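Local coordinates for uncharacterized protein (Bacteroides ovatus, PDB 4DQA) that is of unknown function but probably binds carbohydrate, joining a BT_3987-like N-terminal domain to a concanavalin A-like lectin/glucanase domain, at residues 9-14 and 113-118; 29-34 and 45-50. One frame throughout, in Å; residues are numbered along the deposited sequence.

Contact 1 of 2, residues 9-14 and 113-118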
loop_
_atom_site.group_PDB
_atom_site.type_symbol
_atom_site.label_atom_id
_atom_site.label_comp_id
_atom_site.label_asym_id
_atom_site.label_seq_id
_atom_site.Cartn_x
_atom_site.Cartn_y
_atom_site.Cartn_z
ATOM N N VAL A 9 15.656 -19.583 -33.452
ATOM C CA VAL A 9 14.951 -18.325 -33.241
ATOM C C VAL A 9 14.904 -18.011 -31.745
ATOM O O VAL A 9 14.718 -18.907 -30.930
ATOM C CB VAL A 9 13.529 -18.430 -33.826
ATOM C CG1 VAL A 9 12.656 -17.269 -33.384
ATOM C CG2 VAL A 9 13.613 -18.493 -35.352
ATOM N N TYR A 10 15.116 -16.744 -31.403
ATOM C CA TYR A 10 15.131 -16.324 -30.016
ATOM C C TYR A 10 14.855 -14.841 -29.908
ATOM O O TYR A 10 14.739 -14.141 -30.912
ATOM C CB TYR A 10 16.482 -16.675 -29.368
ATOM C CG TYR A 10 17.661 -15.842 -29.808
ATOM C CD1 TYR A 10 18.262 -16.041 -31.050
ATOM C CD2 TYR A 10 18.207 -14.875 -28.963
ATOM C CE1 TYR A 10 19.350 -15.275 -31.443
ATOM C CE2 TYR A 10 19.283 -14.115 -29.356
ATOM C CZ TYR A 10 19.858 -14.327 -30.586
ATOM O OH TYR A 10 20.935 -13.569 -30.970
ATOM N N PHE A 11 14.747 -14.362 -28.674
ATOM C CA PHE A 11 14.624 -12.938 -28.407
ATOM C C PHE A 11 15.950 -12.307 -27.967
ATOM O O PHE A 11 16.575 -12.788 -27.041
ATOM C CB PHE A 11 13.583 -12.721 -27.315
ATOM C CG PHE A 11 12.159 -12.926 -27.768
ATOM C CD1 PHE A 11 11.593 -12.069 -28.673
ATOM C CD2 PHE A 11 11.381 -13.951 -27.240
ATOM C CE1 PHE A 11 10.272 -12.229 -29.049
ATOM C CE2 PHE A 11 10.060 -14.112 -27.614
ATOM C CZ PHE A 11 9.513 -13.226 -28.515
ATOM N N GLU A 12 16.349 -11.232 -28.638
ATOM C CA GLU A 12 17.669 -10.603 -28.442
ATOM C C GLU A 12 17.736 -9.900 -27.111
ATOM O O GLU A 12 18.750 -9.959 -26.413
ATOM C CB GLU A 12 17.916 -9.587 -29.554
ATOM C CG GLU A 12 19.265 -8.909 -29.534
ATOM C CD GLU A 12 19.461 -8.080 -30.778
ATOM O OE1 GLU A 12 18.912 -6.959 -30.852
ATOM O OE2 GLU A 12 20.141 -8.565 -31.698
ATOM N N SER A 13 16.654 -9.211 -26.769
ATOM C CA SER A 13 16.555 -8.531 -25.480
ATOM C C SER A 13 15.480 -9.226 -24.675
ATOM O O SER A 13 14.339 -9.369 -25.125
ATOM C CB SER A 13 16.221 -7.043 -25.647
ATOM N N LYS A 14 15.863 -9.658 -23.481
ATOM C CA LYS A 14 14.993 -10.449 -22.629
ATOM C C LYS A 14 13.867 -9.610 -22.022
ATOM O O LYS A 14 12.767 -10.110 -21.903
ATOM C CB LYS A 14 15.816 -11.089 -21.508
ATOM C CG LYS A 14 15.017 -12.014 -20.595
ATOM C CD LYS A 14 15.818 -12.388 -19.342
ATOM C CE LYS A 14 15.048 -13.355 -18.418
ATOM N NZ LYS A 14 15.806 -13.737 -17.160
HETATM N N MSE A 113 5.867 -12.986 -23.532
HETATM C CA MSE A 113 5.530 -13.464 -24.868
HETATM C C MSE A 113 6.488 -14.565 -25.306
HETATM O O MSE A 113 7.695 -14.415 -25.216
HETATM C CB MSE A 113 5.632 -12.322 -25.866
HETATM C CG MSE A 113 4.752 -11.117 -25.579
HETATM SE SE MSE A 113 2.862 -11.572 -25.716
HETATM C CE MSE A 113 2.850 -12.569 -27.313
ATOM N N ARG A 114 5.931 -15.657 -25.804
ATOM C CA ARG A 114 6.703 -16.763 -26.313
ATOM C C ARG A 114 6.790 -16.687 -27.808
ATOM O O ARG A 114 5.824 -16.321 -28.466
ATOM C CB ARG A 114 6.028 -18.078 -25.932
ATOM C CG ARG A 114 6.810 -19.300 -26.346
ATOM C CD ARG A 114 6.233 -20.535 -25.716
ATOM N NE ARG A 114 6.499 -20.650 -24.280
ATOM C CZ ARG A 114 7.553 -21.275 -23.756
ATOM N NH1 ARG A 114 8.476 -21.808 -24.555
ATOM N NH2 ARG A 114 7.683 -21.374 -22.432
ATOM N N VAL A 115 7.953 -17.040 -28.349
ATOM C CA VAL A 115 8.094 -17.207 -29.792
ATOM C C VAL A 115 8.164 -18.694 -30.131
ATOM O O VAL A 115 8.723 -19.514 -29.375
ATOM C CB VAL A 115 9.317 -16.421 -30.368
ATOM C CG1 VAL A 115 10.631 -16.942 -29.783
ATOM C CG2 VAL A 115 9.349 -16.487 -31.895
ATOM N N HIS A 116 7.596 -19.038 -31.283
ATOM C CA HIS A 116 7.533 -20.377 -31.831
ATOM C C HIS A 116 8.015 -20.294 -33.284
ATOM O O HIS A 116 8.001 -19.213 -33.896
ATOM C CB HIS A 116 6.081 -20.879 -31.876
ATOM C CG HIS A 116 5.325 -20.742 -30.599
ATOM N ND1 HIS A 116 5.413 -21.649 -29.567
ATOM C CD2 HIS A 116 4.456 -19.790 -30.188
ATOM C CE1 HIS A 116 4.643 -21.251 -28.570
ATOM N NE2 HIS A 116 4.028 -20.142 -28.934
ATOM N N SER A 117 8.394 -21.428 -33.869
ATOM C CA SER A 117 8.701 -21.446 -35.281
ATOM C C SER A 117 8.290 -22.767 -35.898
ATOM O O SER A 117 8.526 -23.822 -35.321
ATOM C CB SER A 117 10.203 -21.231 -35.530
ATOM O OG SER A 117 10.518 -21.269 -36.924
ATOM N N SER A 118 7.678 -22.687 -37.069
ATOM C CA SER A 118 7.363 -23.886 -37.824
ATOM C C SER A 118 8.505 -24.278 -38.754
ATOM O O SER A 118 8.434 -25.306 -39.444
ATOM C CB SER A 118 6.066 -23.686 -38.615
ATOM O OG SER A 118 6.181 -22.598 -39.540
#

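Contact 2 of 2, residues 29-34 and 45-50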
loop_
_atom_site.group_PDB
_atom_site.type_symbol
_atom_site.label_atom_id
_atom_site.label_comp_id
_atom_site.label_asym_id
_atom_site.label_seq_id
_atom_site.Cartn_x
_atom_site.Cartn_y
_atom_site.Cartn_z
ATOM N N PHE A 29 3.261 -1.747 -28.369
ATOM C CA PHE A 29 4.698 -1.928 -28.460
ATOM C C PHE A 29 5.056 -2.968 -29.521
ATOM O O PHE A 29 4.199 -3.745 -29.982
ATOM C CB PHE A 29 5.287 -2.295 -27.079
ATOM C CG PHE A 29 4.846 -3.638 -26.549
ATOM C CD1 PHE A 29 5.561 -4.780 -26.841
ATOM C CD2 PHE A 29 3.733 -3.752 -25.738
ATOM C CE1 PHE A 29 5.176 -6.017 -26.356
ATOM C CE2 PHE A 29 3.354 -4.991 -25.249
ATOM C CZ PHE A 29 4.073 -6.117 -25.564
ATOM N N ASP A 30 6.326 -2.961 -29.906
ATOM C CA ASP A 30 6.844 -3.787 -30.984
ATOM C C ASP A 30 7.357 -5.095 -30.420
ATOM O O ASP A 30 7.999 -5.124 -29.362
ATOM C CB ASP A 30 7.976 -3.055 -31.707
ATOM C CG ASP A 30 7.494 -1.812 -32.454
ATOM O OD1 ASP A 30 6.307 -1.757 -32.840
ATOM O OD2 ASP A 30 8.311 -0.890 -32.655
ATOM N N LEU A 31 7.077 -6.168 -31.141
ATOM C CA LEU A 31 7.532 -7.499 -30.792
ATOM C C LEU A 31 8.327 -8.056 -31.962
ATOM O O LEU A 31 7.782 -8.230 -33.071
ATOM C CB LEU A 31 6.342 -8.395 -30.485
ATOM C CG LEU A 31 6.680 -9.818 -30.072
ATOM C CD1 LEU A 31 7.431 -9.786 -28.751
ATOM C CD2 LEU A 31 5.388 -10.618 -29.990
ATOM N N VAL A 32 9.604 -8.348 -31.710
ATOM C CA VAL A 32 10.534 -8.841 -32.718
ATOM C C VAL A 32 11.402 -9.963 -32.151
ATOM O O VAL A 32 11.981 -9.830 -31.067
ATOM C CB VAL A 32 11.449 -7.701 -33.208
ATOM C CG1 VAL A 32 12.460 -8.198 -34.208
ATOM C CG2 VAL A 32 10.619 -6.593 -33.833
ATOM N N SER A 33 11.474 -11.067 -32.878
ATOM C CA SER A 33 12.402 -12.135 -32.586
ATOM C C SER A 33 13.483 -12.153 -33.648
ATOM O O SER A 33 13.399 -11.413 -34.628
ATOM C CB SER A 33 11.660 -13.474 -32.557
ATOM O OG SER A 33 11.019 -13.752 -33.790
ATOM N N ARG A 34 14.513 -12.970 -33.447
ATOM C CA ARG A 34 15.610 -13.055 -34.419
ATOM C C ARG A 34 16.203 -14.456 -34.541
ATOM O O ARG A 34 15.926 -15.346 -33.745
ATOM C CB ARG A 34 16.738 -12.085 -34.066
ATOM C CG ARG A 34 17.374 -12.313 -32.706
ATOM C CD ARG A 34 18.703 -11.589 -32.620
ATOM N NE ARG A 34 19.697 -12.216 -33.477
ATOM C CZ ARG A 34 20.950 -11.794 -33.616
ATOM N NH1 ARG A 34 21.370 -10.709 -32.969
ATOM N NH2 ARG A 34 21.780 -12.453 -34.412
ATOM N N VAL A 45 7.763 -17.596 -38.127
ATOM C CA VAL A 45 7.625 -17.587 -36.669
ATOM C C VAL A 45 6.212 -17.243 -36.263
ATOM O O VAL A 45 5.392 -16.779 -37.071
ATOM C CB VAL A 45 8.616 -16.605 -35.991
ATOM C CG1 VAL A 45 10.067 -16.955 -36.319
ATOM C CG2 VAL A 45 8.297 -15.146 -36.359
ATOM N N SER A 46 5.896 -17.509 -35.010
ATOM C CA SER A 46 4.630 -17.060 -34.466
ATOM C C SER A 46 4.778 -16.814 -32.987
ATOM O O SER A 46 5.799 -17.164 -32.386
ATOM C CB SER A 46 3.511 -18.055 -34.733
ATOM O OG SER A 46 3.669 -19.238 -33.946
ATOM N N TYR A 47 3.759 -16.219 -32.400
ATOM C CA TYR A 47 3.836 -15.787 -31.014
ATOM C C TYR A 47 2.619 -16.189 -30.216
ATOM O O TYR A 47 1.516 -16.368 -30.749
ATOM C CB TYR A 47 3.996 -14.259 -30.960
ATOM C CG TYR A 47 5.207 -13.757 -31.709
ATOM C CD1 TYR A 47 6.473 -13.822 -31.130
ATOM C CD2 TYR A 47 5.111 -13.236 -32.995
ATOM C CE1 TYR A 47 7.587 -13.398 -31.806
ATOM C CE2 TYR A 47 6.231 -12.790 -33.674
ATOM C CZ TYR A 47 7.467 -12.877 -33.071
ATOM O OH TYR A 47 8.585 -12.430 -33.755
ATOM N N SER A 48 2.811 -16.280 -28.910
ATOM C CA SER A 48 1.702 -16.513 -28.005
ATOM C C SER A 48 2.031 -15.931 -26.648
ATOM O O SER A 48 3.190 -15.662 -26.344
ATOM C CB SER A 48 1.433 -17.999 -27.848
ATOM O OG SER A 48 2.549 -18.650 -27.240
ATOM N N VAL A 49 1.016 -15.730 -25.824
ATOM C CA VAL A 49 1.261 -15.333 -24.434
ATOM C C VAL A 49 1.687 -16.566 -23.674
ATOM O O VAL A 49 1.067 -17.632 -23.774
ATOM C CB VAL A 49 0.016 -14.726 -23.821
ATOM C CG1 VAL A 49 0.236 -14.399 -22.337
ATOM C CG2 VAL A 49 -0.416 -13.488 -24.607
ATOM N N ALA A 50 2.791 -16.468 -22.948
ATOM C CA ALA A 50 3.311 -17.601 -22.221
ATOM C C ALA A 50 2.426 -17.978 -21.031
ATOM O O ALA A 50 1.615 -17.192 -20.572
ATOM C CB ALA A 50 4.716 -17.303 -21.719
HETATM O O HOH W 1 8.124 -10.146 -34.981
#

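Contact 1 of 2, residues 9-14 and 113-118
Val115 meets Val9 with one methyl and Phe11 with the other, and these two touches carry most of the contact. CG2 of Val115 lies 3.7 Å from CG1 of Val9, while Val115 CG1 comes within 3.6 Å of Phe11 CE2. That split follows from the valine torsion: with chi1 at 63°, CG2 is turned anti to the backbone N and toward Val9, and CG1 is left to face the ring. The CB of Val115 joins in at 3.7 Å from Phe11 CZ, so the CE2-CZ side of the ring lies along the valine, the two side chains running past each other in opposite directions. Phe11 CE2 also comes within 3.4 Å of the carbonyl oxygen of Met113, a selenomethionine, and the carbonyl carbon of Arg114 stands at the ring edge near its plane. At the other end, Val9 CG2 touches Ser117 CB more loosely, at 4.4 Å.

Behind this layer, residues 9-11 and 113-117 run nearly antiparallel, 165° apart, and the strands they lie on, 8-10 and 107-117, belong to two different sheets of the N-terminal beta sandwich. Backbone bonds to Ser121 and Leu123 hold Val9, and one to Thr126 holds Phe11, whose ring also packs on Leu31 and Tyr47. Ser117 turns its OG to the backbone instead, bonding Asp44 O and the amides of Ser119 and Val120.

No hydrogen bond crosses between residues 9-14 and 113-118. Their interface, 258 Å² with both sides summed, therefore rests mainly on van der Waals contact between apolar side chains of facing sheets, as expected in the interior of an E-set-like sandwich, and the hydroxyl of Ser117 is satisfied outside it.

Contact 2 of 2, residues 29-34 and 45-50
Leu31 faces Tyr47 with their CA atoms 9.1 Å apart, and Ser33 faces Val45 at 8.3 Å, so the register runs in opposite senses along the two segments. Such spacings are too wide for neighbours in one sheet; the backbones stand apart and side chains fill the gap.

Leu31 lays its CD2 methyl over one face of the Tyr47 ring, a CH-pi contact with 3.7 Å from Leu31 CD2 to the Tyr47 ring centroid and a direction 20° off the ring normal. The methyl is displaced from the middle toward the CG-CD1 side, where Leu31 CD2 is 3.6 Å from Tyr47 CD1. Leucine CG, anti to the backbone N (chi1 -179°), reaches out from strand 27-35 to deliver that methyl.

The pairing is typical of a beta sandwich: strand 27-35 lies in one sheet and strand 43-49 in the other, and Val45 and Tyr47 point toward 29-34 while Ser46 and Ser48 point away. Ile93, from the strand next to 27-35, also packs against Tyr47.

The far end of the tyrosine is polar although the residue is buried. Ser33 OG donates a hydrogen bond of 2.8 Å to Tyr47 OH; a serine chi1 of 59° tucks that hydroxyl back over its own main chain. Tyr47 OH in turn donates to a water 2.6 Å away, and this water donates a hydrogen bond to Leu31 O at 2.7 Å. The phenol oxygen thus accepts one bond and gives another, which helps hold the phenol end in place. Methyl CG2 of Val45 closes on the serine from the other strand, 4.0 Å from Ser33 OG.

From the N terminus, strand 8-10 enters first, and its meeting with the end of strand 107-117 in contact 1 closes a loop with 98 residues between its segments. Nested inside it, contact 2 closes a short loop with 10 residues between its segments, on strands 27-35 and 43-49. Both contacts span the same pair of sheets: strands 8-10 and 27-35 are neighbours in one, 43-49 and 107-117 in the other, and the two centres lie about 6 Å apart. A salt bridge links Glu12, in the loop after strand 8-10, to Arg34 on strand 27-35, and a probable hydrogen bond links His116 to Ser48 between neighbouring strands of the other sheet.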